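Local coordinates for probable Zn binding protein (Lactobacillus acidophilus, PDB 3Q69) that is of unproven function but, as a Muc B2-like domain of a putative mucus-binding protein, probably helps the bacterium adhere to host mucus, at residues I15-E20 against V24-H29; F35-K40 against K88-K93; D81-D86 against Q94-T99. One frame throughout, in Å; residues are numbered along the deposited sequence.

Contact 1: residues I15-E20 against V24-H29; sequences IHYRYE and VAHDDH
Residues 15-19 and 27-29 run antiparallel, their short axes 150° apart, and Ile15 and His29 form a hydrogen-bonded pair: Ile15 N reaches His29 O and His29 N reaches Ile15 O, both at 3.0 Å. Nearer the turn the chain bends a corner at His26, and Tyr17 O accepts a backbone bond from Ala25 N at 2.7 Å. Among the side chains, His16 gives its ND1 proton to Asp28 OD1 at 2.8 Å, the oxygen being approached from above the carboxylate plane, with ring and carboxylate 76° apart. The other ring nitrogen, NE2, bonds Glu97 of strand 96-104, so acids hold the imidazole at both nitrogens and would probably favour its protonated form. The Tyr17 side chain, its CG anti to the carbonyl carbon (chi1 -60°), runs beside His26 and His29, pointing the same way; the edge of its ring meets His26 O and His29 CB. At Ala25 a small methyl suits the site, because CB sits over one face of the Tyr19 ring in a CH-pi contact, 3.6 Å from the ring centroid. The whole is a beta hairpin, joining the first two long strands of the mixed sheet in this Muc B2-like, ubiquitin-related domain.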
# COMPACT_ATOMS: atom_id res chain seq x y z
N ILE A 15 -3.20 0.79 9.36
CA ILE A 15 -3.66 1.87 10.21
C ILE A 15 -3.89 1.40 11.65
O ILE A 15 -4.69 0.49 11.89
CB ILE A 15 -4.98 2.47 9.67
CG1 ILE A 15 -4.79 2.92 8.22
CG2 ILE A 15 -5.41 3.66 10.52
CD1 ILE A 15 -3.79 4.02 8.06
N HIS A 16 -3.20 2.03 12.59
CA HIS A 16 -3.32 1.69 14.00
C HIS A 16 -4.28 2.66 14.68
O HIS A 16 -4.34 3.84 14.32
CB HIS A 16 -1.96 1.75 14.69
CG HIS A 16 -0.97 0.74 14.18
ND1 HIS A 16 -1.17 -0.61 14.29
CD2 HIS A 16 0.23 0.91 13.57
CE1 HIS A 16 -0.13 -1.25 13.76
NE2 HIS A 16 0.72 -0.35 13.32
N TYR A 17 -5.04 2.15 15.65
CA TYR A 17 -5.99 2.96 16.39
C TYR A 17 -5.69 2.81 17.87
O TYR A 17 -5.85 1.74 18.44
CB TYR A 17 -7.42 2.51 16.07
CG TYR A 17 -7.76 2.64 14.60
CD1 TYR A 17 -8.00 3.88 14.03
CD2 TYR A 17 -7.81 1.52 13.78
CE1 TYR A 17 -8.28 4.00 12.68
CE2 TYR A 17 -8.09 1.63 12.41
CZ TYR A 17 -8.32 2.88 11.88
OH TYR A 17 -8.60 3.02 10.54
N ARG A 18 -5.24 3.89 18.49
CA ARG A 18 -4.90 3.89 19.91
C ARG A 18 -5.42 5.13 20.64
O ARG A 18 -5.78 6.14 20.02
CB ARG A 18 -3.39 3.80 20.07
CG ARG A 18 -2.80 2.50 19.58
CD ARG A 18 -1.33 2.39 19.94
NE ARG A 18 -0.84 1.02 19.85
CZ ARG A 18 0.36 0.63 20.26
NH1 ARG A 18 1.21 1.51 20.78
NH2 ARG A 18 0.72 -0.65 20.15
N TYR A 19 -5.46 5.03 21.96
CA TYR A 19 -5.89 6.15 22.80
C TYR A 19 -4.59 6.87 23.14
O TYR A 19 -3.51 6.32 22.94
CB TYR A 19 -6.55 5.64 24.07
CG TYR A 19 -7.93 5.05 23.86
CD1 TYR A 19 -9.05 5.88 23.66
CD2 TYR A 19 -8.13 3.68 23.86
CE1 TYR A 19 -10.32 5.34 23.46
CE2 TYR A 19 -9.40 3.13 23.67
CZ TYR A 19 -10.48 3.96 23.47
OH TYR A 19 -11.74 3.41 23.27
N GLU A 20 -4.69 8.10 23.64
CA GLU A 20 -3.50 8.86 24.00
C GLU A 20 -2.56 8.09 24.93
O GLU A 20 -1.34 8.24 24.85
CB GLU A 20 -3.88 10.17 24.67
CG GLU A 20 -4.62 11.13 23.77
CD GLU A 20 -4.89 12.47 24.44
OE1 GLU A 20 -5.55 12.47 25.51
OE2 GLU A 20 -4.45 13.51 23.91
N VAL A 24 -4.91 0.19 22.91
CA VAL A 24 -5.48 -0.11 21.60
C VAL A 24 -6.94 0.30 21.60
O VAL A 24 -7.73 -0.21 22.40
CB VAL A 24 -5.38 -1.62 21.28
CG1 VAL A 24 -5.93 -2.44 22.44
CG2 VAL A 24 -6.13 -1.94 20.01
N ALA A 25 -7.30 1.23 20.72
CA ALA A 25 -8.67 1.69 20.66
C ALA A 25 -9.54 0.92 19.67
O ALA A 25 -10.76 0.99 19.74
CB ALA A 25 -8.70 3.19 20.32
N HIS A 26 -8.91 0.18 18.76
CA HIS A 26 -9.65 -0.59 17.77
C HIS A 26 -8.68 -1.44 16.93
O HIS A 26 -7.51 -1.06 16.75
CB HIS A 26 -10.41 0.38 16.86
CG HIS A 26 -11.36 -0.29 15.92
ND1 HIS A 26 -10.94 -1.14 14.92
CD2 HIS A 26 -12.71 -0.26 15.84
CE1 HIS A 26 -11.99 -1.61 14.27
NE2 HIS A 26 -13.08 -1.09 14.82
N ASP A 27 -9.15 -2.58 16.42
CA ASP A 27 -8.27 -3.44 15.62
C ASP A 27 -7.67 -2.67 14.44
O ASP A 27 -8.31 -1.79 13.86
CB ASP A 27 -9.02 -4.66 15.06
CG ASP A 27 -9.45 -5.64 16.14
OD1 ASP A 27 -8.65 -5.93 17.06
OD2 ASP A 27 -10.60 -6.13 16.04
N ASP A 28 -6.45 -3.03 14.07
CA ASP A 28 -5.77 -2.37 12.98
C ASP A 28 -6.54 -2.61 11.67
O ASP A 28 -7.23 -3.63 11.52
CB ASP A 28 -4.34 -2.91 12.83
CG ASP A 28 -3.47 -2.61 14.04
OD1 ASP A 28 -3.76 -1.62 14.75
OD2 ASP A 28 -2.49 -3.36 14.25
N HIS A 29 -6.41 -1.66 10.75
CA HIS A 29 -7.06 -1.78 9.45
C HIS A 29 -5.97 -2.01 8.43
O HIS A 29 -5.13 -1.16 8.22
CB HIS A 29 -7.83 -0.52 9.11
CG HIS A 29 -8.66 -0.65 7.87
ND1 HIS A 29 -8.12 -0.89 6.63
CD2 HIS A 29 -10.00 -0.56 7.70
CE1 HIS A 29 -9.10 -0.94 5.74
NE2 HIS A 29 -10.24 -0.74 6.36

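Contact 2: residues F35-K40 against K88-K93; sequences FTQSGK and KNFLDK
Phe90 reaches from the 88-93 loop to strand 35-40 and touches it at two places. Its CZ comes to 3.8 Å from the backbone oxygen Phe35 O, while its CD2 lies 3.7 Å from Gln37 OE1. Both oxygens approach the ring obliquely, and no hydrogen bond joins the two segments. A phenylalanine suits this place because it is long enough to span backbones whose closest CA atoms, those of Gln37 and Phe90, are still 8.9 Å apart. The side chain leaves a type I beta turn from Asn89 to Asp92 with CG trans to its own backbone nitrogen (chi1 -164°), a setting that sends the ring toward the strand.

Gln37 is likewise extended, and it slides past Phe90 in the opposite direction. Its CB lies 3.9 Å from Phe90 CE2, and the amide and ring planes are 35° apart. Glutamine fits here because its aliphatic part can lie against the ring while its amide is used on both ends: OE1 accepts from Arg7 NH1 on strand 2-19, and NE2 makes a weak bond to Ser87 OG.

In the fold, the contact brings the loop between strands 77-86 and 96-104 against the mixed sheet of this Muc B2-like domain. Phe90 also packs on Arg7, Gln9 and Val85, and an alanine in its place would probably open a gap beside Gln37 and Val85 and leave 88-93 without its contact to 35-40.

Phe35 adds mainly its carbonyl to Phe90. Its CB points toward the loop, but the ring turns off to lie among Val83, Val85, Leu56 and Gln58 of the two-stranded sheet.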
# COMPACT_ATOMS: atom_id res chain seq x y z
N PHE A 35 0.49 -5.05 -7.53
CA PHE A 35 0.97 -4.55 -8.82
C PHE A 35 1.74 -5.66 -9.55
O PHE A 35 2.70 -6.23 -9.01
CB PHE A 35 1.93 -3.39 -8.59
CG PHE A 35 1.33 -2.22 -7.88
CD1 PHE A 35 0.99 -1.06 -8.58
CD2 PHE A 35 1.09 -2.27 -6.52
CE1 PHE A 35 0.43 0.05 -7.91
CE2 PHE A 35 0.53 -1.18 -5.84
CZ PHE A 35 0.20 -0.02 -6.54
N THR A 36 1.33 -5.95 -10.77
CA THR A 36 1.99 -6.99 -11.53
C THR A 36 2.36 -6.52 -12.92
O THR A 36 1.50 -6.10 -13.69
CB THR A 36 1.10 -8.26 -11.67
OG1 THR A 36 0.92 -8.86 -10.39
CG2 THR A 36 1.78 -9.31 -12.58
N GLN A 37 3.65 -6.58 -13.24
CA GLN A 37 4.13 -6.19 -14.56
C GLN A 37 4.47 -7.44 -15.36
O GLN A 37 5.03 -8.41 -14.82
CB GLN A 37 5.37 -5.32 -14.43
CG GLN A 37 6.13 -5.12 -15.72
CD GLN A 37 7.32 -4.19 -15.59
OE1 GLN A 37 7.89 -4.04 -14.51
NE2 GLN A 37 7.72 -3.59 -16.69
N SER A 38 4.11 -7.42 -16.64
CA SER A 38 4.39 -8.52 -17.55
C SER A 38 5.62 -8.19 -18.39
O SER A 38 5.93 -7.03 -18.64
CB SER A 38 3.22 -8.78 -18.49
OG SER A 38 2.12 -9.32 -17.77
N GLY A 39 6.32 -9.23 -18.81
CA GLY A 39 7.52 -9.06 -19.61
C GLY A 39 7.83 -10.34 -20.36
O GLY A 39 7.02 -11.26 -20.39
N LYS A 40 9.00 -10.40 -20.97
CA LYS A 40 9.41 -11.58 -21.72
C LYS A 40 10.82 -11.99 -21.35
O LYS A 40 11.59 -11.18 -20.85
CB LYS A 40 9.36 -11.29 -23.23
CG LYS A 40 8.02 -10.81 -23.77
CD LYS A 40 6.95 -11.90 -23.71
CE LYS A 40 5.58 -11.34 -24.08
NZ LYS A 40 4.47 -12.32 -23.75
N LYS A 88 11.45 0.81 -13.24
CA LYS A 88 12.77 1.20 -12.73
C LYS A 88 12.99 1.09 -11.24
O LYS A 88 14.13 1.05 -10.78
CB LYS A 88 13.12 2.63 -13.15
CG LYS A 88 13.85 2.73 -14.50
CD LYS A 88 12.87 2.98 -15.65
CE LYS A 88 12.36 4.43 -15.65
NZ LYS A 88 11.67 4.75 -16.92
N ASN A 89 11.91 1.05 -10.46
CA ASN A 89 12.03 0.96 -9.01
C ASN A 89 11.03 -0.08 -8.55
O ASN A 89 10.44 0.03 -7.46
CB ASN A 89 11.72 2.33 -8.38
CG ASN A 89 12.48 3.48 -9.04
OD1 ASN A 89 13.71 3.57 -8.95
ND2 ASN A 89 11.75 4.37 -9.71
N PHE A 90 10.85 -1.11 -9.36
CA PHE A 90 9.88 -2.15 -9.04
C PHE A 90 10.09 -2.84 -7.69
O PHE A 90 9.14 -3.05 -6.93
CB PHE A 90 9.84 -3.22 -10.14
CG PHE A 90 8.63 -4.10 -10.08
CD1 PHE A 90 8.58 -5.19 -9.20
CD2 PHE A 90 7.51 -3.81 -10.85
CE1 PHE A 90 7.45 -5.97 -9.09
CE2 PHE A 90 6.34 -4.59 -10.74
CZ PHE A 90 6.32 -5.67 -9.86
N LEU A 91 11.34 -3.16 -7.38
CA LEU A 91 11.68 -3.88 -6.15
C LEU A 91 11.79 -3.05 -4.88
O LEU A 91 12.46 -3.47 -3.93
CB LEU A 91 12.99 -4.65 -6.33
CG LEU A 91 13.12 -5.62 -7.51
CD1 LEU A 91 14.59 -5.82 -7.86
CD2 LEU A 91 12.45 -6.95 -7.16
N ASP A 92 11.16 -1.88 -4.83
CA ASP A 92 11.25 -1.04 -3.65
C ASP A 92 9.96 -0.97 -2.83
O ASP A 92 8.94 -0.52 -3.31
CB ASP A 92 11.70 0.36 -4.06
CG ASP A 92 13.09 0.38 -4.67
OD1 ASP A 92 14.04 -0.09 -4.01
OD2 ASP A 92 13.24 0.86 -5.81
N LYS A 93 10.04 -1.41 -1.58
CA LYS A 93 8.91 -1.42 -0.66
C LYS A 93 8.36 -0.01 -0.43
O LYS A 93 9.13 0.94 -0.28
CB LYS A 93 9.34 -2.02 0.69
CG LYS A 93 9.85 -3.45 0.62
CD LYS A 93 10.27 -3.96 1.99
CE LYS A 93 10.47 -5.48 2.01
NZ LYS A 93 9.27 -6.17 1.45

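Contact 3: residues D81-D86 against Q94-T99; sequences DEVTVD and QNREET
Gln94 and Arg96 bridge the two sheets of the Muc B2-like fold, reaching from the entry of strand 96-104 to strand 77-86. The short strand axes are 11.1 Å apart, so long side chains are needed. Gln94, extended beyond CG, carries its amide to Thr84: NE2 donates to Thr84 O at 2.9 Å, the oxygen lying in the amide plane, while OE1 accepts from a water that in turn takes the Thr84 N proton at 2.9 Å. One glutamine thus serves both backbone polar groups of Thr84, and Val85 CG2 packs against NE2.

Next, Asn95 points away, and its OD1 accepts from Thr12 N of strand 2-19. Arg96 bends at chi2 and chi3 and comes back over Val83, whose CG2 sits over the centre of one guanidinium face, 3.5 Å from CZ. The same group gives NH1 to Gln94 O, holding the head to its own segment. Through the edge that carries NE and NH2, it makes a side-on salt bridge with Asp81, the two planes 43° apart: NH2 meets OD1 on its syn side at 3.0 Å, and the NE bond to OD2 (2.9 Å, 174°) is nearly straight at NE, though OD2 is met from above the carboxylate plane.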
# COMPACT_ATOMS: atom_id res chain seq x y z
N ASP A 81 -4.81 7.61 -0.72
CA ASP A 81 -3.36 7.62 -0.92
C ASP A 81 -3.00 6.89 -2.21
O ASP A 81 -3.19 5.67 -2.32
CB ASP A 81 -2.70 6.95 0.29
CG ASP A 81 -1.18 7.10 0.29
OD1 ASP A 81 -0.61 7.59 -0.70
OD2 ASP A 81 -0.56 6.72 1.30
N GLU A 82 -2.50 7.64 -3.19
CA GLU A 82 -2.12 7.05 -4.46
C GLU A 82 -0.71 6.49 -4.41
O GLU A 82 0.26 7.18 -4.03
CB GLU A 82 -2.18 8.07 -5.60
CG GLU A 82 -3.58 8.51 -5.99
CD GLU A 82 -3.60 9.19 -7.35
OE1 GLU A 82 -2.55 9.78 -7.71
OE2 GLU A 82 -4.65 9.16 -8.04
N VAL A 83 -0.60 5.22 -4.81
CA VAL A 83 0.68 4.53 -4.82
C VAL A 83 1.03 4.14 -6.25
O VAL A 83 0.21 3.59 -6.95
CB VAL A 83 0.65 3.25 -3.94
CG1 VAL A 83 1.90 2.44 -4.11
CG2 VAL A 83 0.47 3.64 -2.51
N THR A 84 2.25 4.45 -6.66
CA THR A 84 2.72 4.13 -7.99
C THR A 84 3.95 3.24 -7.93
O THR A 84 4.83 3.41 -7.08
CB THR A 84 3.07 5.40 -8.79
OG1 THR A 84 1.88 6.15 -9.05
CG2 THR A 84 3.67 5.01 -10.15
N VAL A 85 3.99 2.28 -8.84
CA VAL A 85 5.09 1.35 -8.95
C VAL A 85 5.47 1.39 -10.41
O VAL A 85 4.62 1.28 -11.28
CB VAL A 85 4.68 -0.09 -8.60
CG1 VAL A 85 5.83 -1.07 -8.98
CG2 VAL A 85 4.34 -0.20 -7.15
N ASP A 86 6.75 1.56 -10.69
CA ASP A 86 7.22 1.61 -12.07
C ASP A 86 8.32 0.57 -12.26
O ASP A 86 8.88 0.02 -11.29
CB ASP A 86 7.75 3.01 -12.40
CG ASP A 86 8.58 3.59 -11.28
OD1 ASP A 86 9.58 2.95 -10.89
OD2 ASP A 86 8.23 4.68 -10.77
N GLN A 94 7.03 0.11 -0.39
CA GLN A 94 6.37 1.40 -0.22
C GLN A 94 5.20 1.33 0.75
O GLN A 94 4.30 2.17 0.71
CB GLN A 94 5.83 1.89 -1.56
CG GLN A 94 6.82 1.83 -2.68
CD GLN A 94 6.29 2.54 -3.93
OE1 GLN A 94 5.94 3.72 -3.88
NE2 GLN A 94 6.23 1.81 -5.05
N ASN A 95 5.22 0.33 1.63
CA ASN A 95 4.13 0.16 2.57
C ASN A 95 3.86 1.41 3.42
O ASN A 95 4.77 2.11 3.80
CB ASN A 95 4.42 -1.05 3.46
CG ASN A 95 4.77 -2.28 2.65
OD1 ASN A 95 4.19 -2.53 1.60
ND2 ASN A 95 5.71 -3.08 3.16
N ARG A 96 2.59 1.67 3.70
CA ARG A 96 2.20 2.82 4.49
C ARG A 96 1.78 2.31 5.86
O ARG A 96 1.27 1.17 5.99
CB ARG A 96 1.00 3.55 3.87
CG ARG A 96 0.83 3.42 2.35
CD ARG A 96 2.03 3.92 1.60
NE ARG A 96 1.73 5.06 0.75
CZ ARG A 96 2.50 5.45 -0.26
NH1 ARG A 96 3.60 4.76 -0.55
NH2 ARG A 96 2.18 6.52 -0.98
N GLU A 97 1.98 3.14 6.87
CA GLU A 97 1.62 2.80 8.23
C GLU A 97 1.51 4.05 9.09
O GLU A 97 2.42 4.87 9.13
CB GLU A 97 2.66 1.83 8.83
CG GLU A 97 2.50 1.60 10.35
CD GLU A 97 3.35 0.46 10.89
OE1 GLU A 97 4.50 0.28 10.42
OE2 GLU A 97 2.88 -0.25 11.80
N GLU A 98 0.38 4.21 9.76
CA GLU A 98 0.23 5.34 10.65
C GLU A 98 -0.72 5.02 11.80
O GLU A 98 -1.41 3.99 11.81
CB GLU A 98 -0.22 6.60 9.89
CG GLU A 98 -1.45 6.50 8.97
CD GLU A 98 -1.78 7.84 8.30
OE1 GLU A 98 -2.11 8.83 9.01
OE2 GLU A 98 -1.71 7.91 7.06
N THR A 99 -0.74 5.89 12.79
CA THR A 99 -1.60 5.68 13.92
C THR A 99 -2.55 6.86 14.09
O THR A 99 -2.16 8.01 13.93
CB THR A 99 -0.77 5.53 15.20
OG1 THR A 99 0.21 4.49 15.02
CG2 THR A 99 -1.65 5.19 16.39
O HOH W 1 4.15 5.60 -4.75

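Overall arrangement
Contacts 1 and 2 share strand 27-42 but sit on opposite sides of the chain's centre, their centres about 32 Å apart and their nearest atoms about 15 Å. Contact 3 lies near the middle and touches both. Toward contact 1, whose centre is about 19 Å away, strand 96-104 pairs with strand 2-19: His16 N lies 2.8 Å from Glu98 O. Toward contact 2, about 15 Å between centres, the touch is packing, mostly apolar: Phe35 CG lies 3.7 Å from Val85 CG2, and Phe90 CD2 is equally far from Val85 CG1. Along the chain, the segments of contacts 2 and 3 alternate, while contact 1 precedes both.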